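Local coordinates for protein phosphoribosylaminoimidazole-succinocarboxamide synthase (Pyrococcus horikoshii, PDB 4O7V) that catalyses the ATP-dependent joining of L-aspartate to a carboxyaminoimidazole ribonucleotide, giving SAICAR in de novo purine biosynthesis, at residues A[92-97]-A[113-118]. Numbering follows the deposited sequence.
With UDP (uridine-5'-diphosphate), chain B; U5P (uridine-5'-monophosphate), chain D.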
loop_
_atom_site.group_PDB
_atom_site.type_symbol
_atom_site.label_atom_id
_atom_site.label_comp_id
_atom_site.label_asym_id
_atom_site.label_seq_id
_atom_site.Cartn_x
_atom_site.Cartn_y
_atom_site.Cartn_z
ATOM N N VAL A 92 11.458 -5.054 -4.020
ATOM C CA VAL A 92 12.472 -4.345 -3.250
ATOM C C VAL A 92 13.039 -3.239 -4.152
ATOM O O VAL A 92 13.325 -3.484 -5.314
ATOM C CB VAL A 92 13.602 -5.296 -2.793
ATOM C CG1 VAL A 92 14.534 -4.597 -1.816
ATOM C CG2 VAL A 92 13.034 -6.561 -2.160
ATOM N N ARG A 93 13.167 -2.025 -3.627
ATOM C CA ARG A 93 13.587 -0.872 -4.429
ATOM C C ARG A 93 14.753 -0.136 -3.758
ATOM O O ARG A 93 14.688 0.181 -2.566
ATOM C CB ARG A 93 12.390 0.065 -4.667
ATOM C CG ARG A 93 11.040 -0.666 -4.724
ATOM C CD ARG A 93 9.872 0.206 -5.173
ATOM N NE ARG A 93 9.986 0.486 -6.593
ATOM C CZ ARG A 93 9.081 0.224 -7.532
ATOM N NH1 ARG A 93 7.899 -0.321 -7.251
ATOM N NH2 ARG A 93 9.388 0.530 -8.783
ATOM N N ASN A 94 15.820 0.108 -4.527
ATOM C CA ASN A 94 17.004 0.852 -4.059
ATOM C C ASN A 94 17.090 2.241 -4.655
ATOM O O ASN A 94 17.588 3.181 -4.011
ATOM C CB ASN A 94 18.280 0.093 -4.413
ATOM C CG ASN A 94 18.324 -1.274 -3.772
ATOM O OD1 ASN A 94 18.117 -1.400 -2.562
ATOM N ND2 ASN A 94 18.561 -2.310 -4.575
ATOM N N VAL A 95 16.622 2.343 -5.902
ATOM C CA VAL A 95 16.665 3.560 -6.695
ATOM C C VAL A 95 15.259 3.780 -7.257
ATOM O O VAL A 95 14.599 2.820 -7.682
ATOM C CB VAL A 95 17.679 3.413 -7.856
ATOM C CG1 VAL A 95 17.560 4.556 -8.854
ATOM C CG2 VAL A 95 19.101 3.328 -7.313
ATOM N N VAL A 96 14.797 5.030 -7.238
ATOM C CA VAL A 96 13.462 5.381 -7.730
ATOM C C VAL A 96 13.336 5.147 -9.242
ATOM O O VAL A 96 14.155 5.644 -10.039
ATOM C CB VAL A 96 13.098 6.835 -7.374
ATOM C CG1 VAL A 96 11.790 7.254 -8.028
ATOM C CG2 VAL A 96 13.025 7.000 -5.859
ATOM N N ALA A 97 12.329 4.351 -9.610
ATOM C CA ALA A 97 11.974 4.085 -11.007
ATOM C C ALA A 97 10.567 3.492 -11.069
ATOM O O ALA A 97 9.970 3.187 -10.036
ATOM C CB ALA A 97 12.989 3.146 -11.651
ATOM N N PRO A 113 17.307 6.424 0.722
ATOM C CA PRO A 113 18.172 6.396 1.915
ATOM C C PRO A 113 18.282 4.983 2.492
ATOM O O PRO A 113 19.315 4.629 3.063
ATOM C CB PRO A 113 17.468 7.348 2.900
ATOM C CG PRO A 113 16.031 7.398 2.445
ATOM C CD PRO A 113 16.062 7.194 0.947
ATOM N N GLU A 114 17.222 4.188 2.340
ATOM C CA GLU A 114 17.271 2.755 2.647
ATOM C C GLU A 114 16.299 2.021 1.709
ATOM O O GLU A 114 15.427 2.661 1.108
ATOM C CB GLU A 114 16.965 2.475 4.131
ATOM C CG GLU A 114 15.569 2.866 4.618
ATOM C CD GLU A 114 15.399 4.366 4.850
ATOM O OE1 GLU A 114 14.358 4.920 4.419
ATOM O OE2 GLU A 114 16.304 5.000 5.452
ATOM N N PRO A 115 16.436 0.687 1.578
ATOM C CA PRO A 115 15.571 -0.008 0.623
ATOM C C PRO A 115 14.084 0.065 0.993
ATOM O O PRO A 115 13.738 0.106 2.176
ATOM C CB PRO A 115 16.077 -1.459 0.677
ATOM C CG PRO A 115 17.447 -1.383 1.311
ATOM C CD PRO A 115 17.339 -0.246 2.279
ATOM N N ILE A 116 13.222 0.113 -0.023
ATOM C CA ILE A 116 11.774 0.040 0.151
ATOM C C ILE A 116 11.287 -1.356 -0.248
ATOM O O ILE A 116 11.690 -1.887 -1.275
ATOM C CB ILE A 116 11.068 1.108 -0.709
ATOM C CG1 ILE A 116 11.334 2.496 -0.130
ATOM C CG2 ILE A 116 9.571 0.820 -0.832
ATOM C CD1 ILE A 116 10.752 3.633 -0.939
ATOM N N VAL A 117 10.435 -1.955 0.570
ATOM C CA VAL A 117 9.824 -3.252 0.232
ATOM C C VAL A 117 8.335 -3.001 0.040
ATOM O O VAL A 117 7.692 -2.384 0.899
ATOM C CB VAL A 117 10.027 -4.323 1.340
ATOM C CG1 VAL A 117 9.431 -5.661 0.931
ATOM C CG2 VAL A 117 11.497 -4.501 1.667
ATOM N N GLU A 118 7.795 -3.460 -1.085
ATOM C CA GLU A 118 6.366 -3.313 -1.370
ATOM C C GLU A 118 5.751 -4.688 -1.592
ATOM O O GLU A 118 6.362 -5.556 -2.239
ATOM C CB GLU A 118 6.124 -2.416 -2.599
ATOM C CG GLU A 118 6.723 -1.012 -2.505
ATOM C CD GLU A 118 6.675 -0.239 -3.821
ATOM O OE1 GLU A 118 6.538 -0.852 -4.908
ATOM O OE2 GLU A 118 6.788 1.002 -3.784
HETATM N N1 UDP B . 7.933 -6.371 -11.786
HETATM C C2 UDP B . 7.728 -7.699 -12.223
HETATM N N3 UDP B . 6.492 -8.133 -12.490
HETATM C C4 UDP B . 5.441 -7.315 -12.347
HETATM C C5 UDP B . 5.611 -6.001 -11.917
HETATM C C6 UDP B . 6.893 -5.539 -11.635
HETATM O O2 UDP B . 8.699 -8.473 -12.360
HETATM O O4 UDP B . 4.297 -7.740 -12.603
HETATM C "C1'" UDP B . 9.288 -5.909 -11.497
HETATM C "C2'" UDP B . 9.701 -4.836 -12.487
HETATM O "O2'" UDP B . 10.479 -5.391 -13.550
HETATM C "C3'" UDP B . 10.554 -3.915 -11.653
HETATM C "C4'" UDP B . 10.051 -4.080 -10.227
HETATM O "O4'" UDP B . 9.331 -5.313 -10.196
HETATM O "O3'" UDP B . 11.899 -4.393 -11.705
HETATM C "C5'" UDP B . 9.137 -2.935 -9.802
HETATM O "O5'" UDP B . 8.252 -2.607 -10.869
HETATM P PA UDP B . 7.268 -1.343 -10.781
HETATM O O1A UDP B . 6.497 -1.399 -9.484
HETATM O O2A UDP B . 8.051 -0.094 -11.085
HETATM O O3A UDP B . 6.247 -1.634 -11.994
HETATM P PB UDP B . 6.597 -1.442 -13.559
HETATM O O1B UDP B . 5.286 -1.801 -14.210
HETATM O O2B UDP B . 7.022 -0.007 -13.706
HETATM O O3B UDP B . 7.708 -2.421 -13.861
HETATM N N1 U5P D . 7.944 -6.436 -11.569
HETATM C C2 U5P D . 7.791 -7.734 -12.110
HETATM N N3 U5P D . 6.573 -8.254 -12.275
HETATM C C4 U5P D . 5.488 -7.558 -11.921
HETATM C C5 U5P D . 5.603 -6.278 -11.381
HETATM C C6 U5P D . 6.868 -5.726 -11.206
HETATM O O2 U5P D . 8.792 -8.400 -12.439
HETATM O O4 U5P D . 4.364 -8.070 -12.083
HETATM C "C1'" U5P D . 9.287 -5.885 -11.387
HETATM C "C2'" U5P D . 9.631 -4.839 -12.432
HETATM O "O2'" U5P D . 10.371 -5.411 -13.513
HETATM C "C3'" U5P D . 10.516 -3.892 -11.663
HETATM C "C4'" U5P D . 10.066 -4.003 -10.214
HETATM O "O3'" U5P D . 11.856 -4.379 -11.735
HETATM O "O4'" U5P D . 9.350 -5.233 -10.114
HETATM C "C5'" U5P D . 9.172 -2.841 -9.793
HETATM O "O5'" U5P D . 8.084 -2.719 -10.704
HETATM P P U5P D . 7.178 -1.396 -10.754
HETATM O O1P U5P D . 8.174 -0.268 -10.788
HETATM O O2P U5P D . 6.383 -1.575 -12.024
HETATM O O3P U5P D . 6.356 -1.421 -9.487
#
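NH1 of Arg-93 is shared between a carboxylate and a phosphate, lying 2.8 Å from OE1 of Glu-118 in a salt bridge and 2.8 Å from O1A of UDP. The Glu-118 oxygen sits in the guanidinium plane but is itself met on its syn side, 32° out of the carboxylate plane, the two flat groups being turned 62° apart; the Tyr-120 hydroxyl is also hydrogen-bonded to OE1. NH2 adds a second bond to the alpha-phosphate, 2.7 Å to O2A of UDP, and U5P overlaps UDP as an alternative occupant, its phosphate likewise bonded by NH1. The chain of Arg-93 bends at chi3 (72°), passing its CD 3.5 Å from OE2 of Glu-118 before the guanidinium reaches the nucleotide. At the backbone, Arg-93 and Ile-116 form an antiparallel hydrogen-bonded pair, N of Arg-93 to O of Ile-116 at 2.8 Å and N of Ile-116 to O of Arg-93 at 2.9 Å. A methionine in place of Arg-93 would probably cost the phosphate its two bonds from this strand and leave the Glu-118 carboxylate without its salt-bridge partner. With Ser-99, Arg-198 and Arg-214 also hydrogen-bonded to whichever nucleotide is present, the strand pair thus presents a fixed cation to a phosphate pocket, consistent with recognition of the phosphoribosyl substrate.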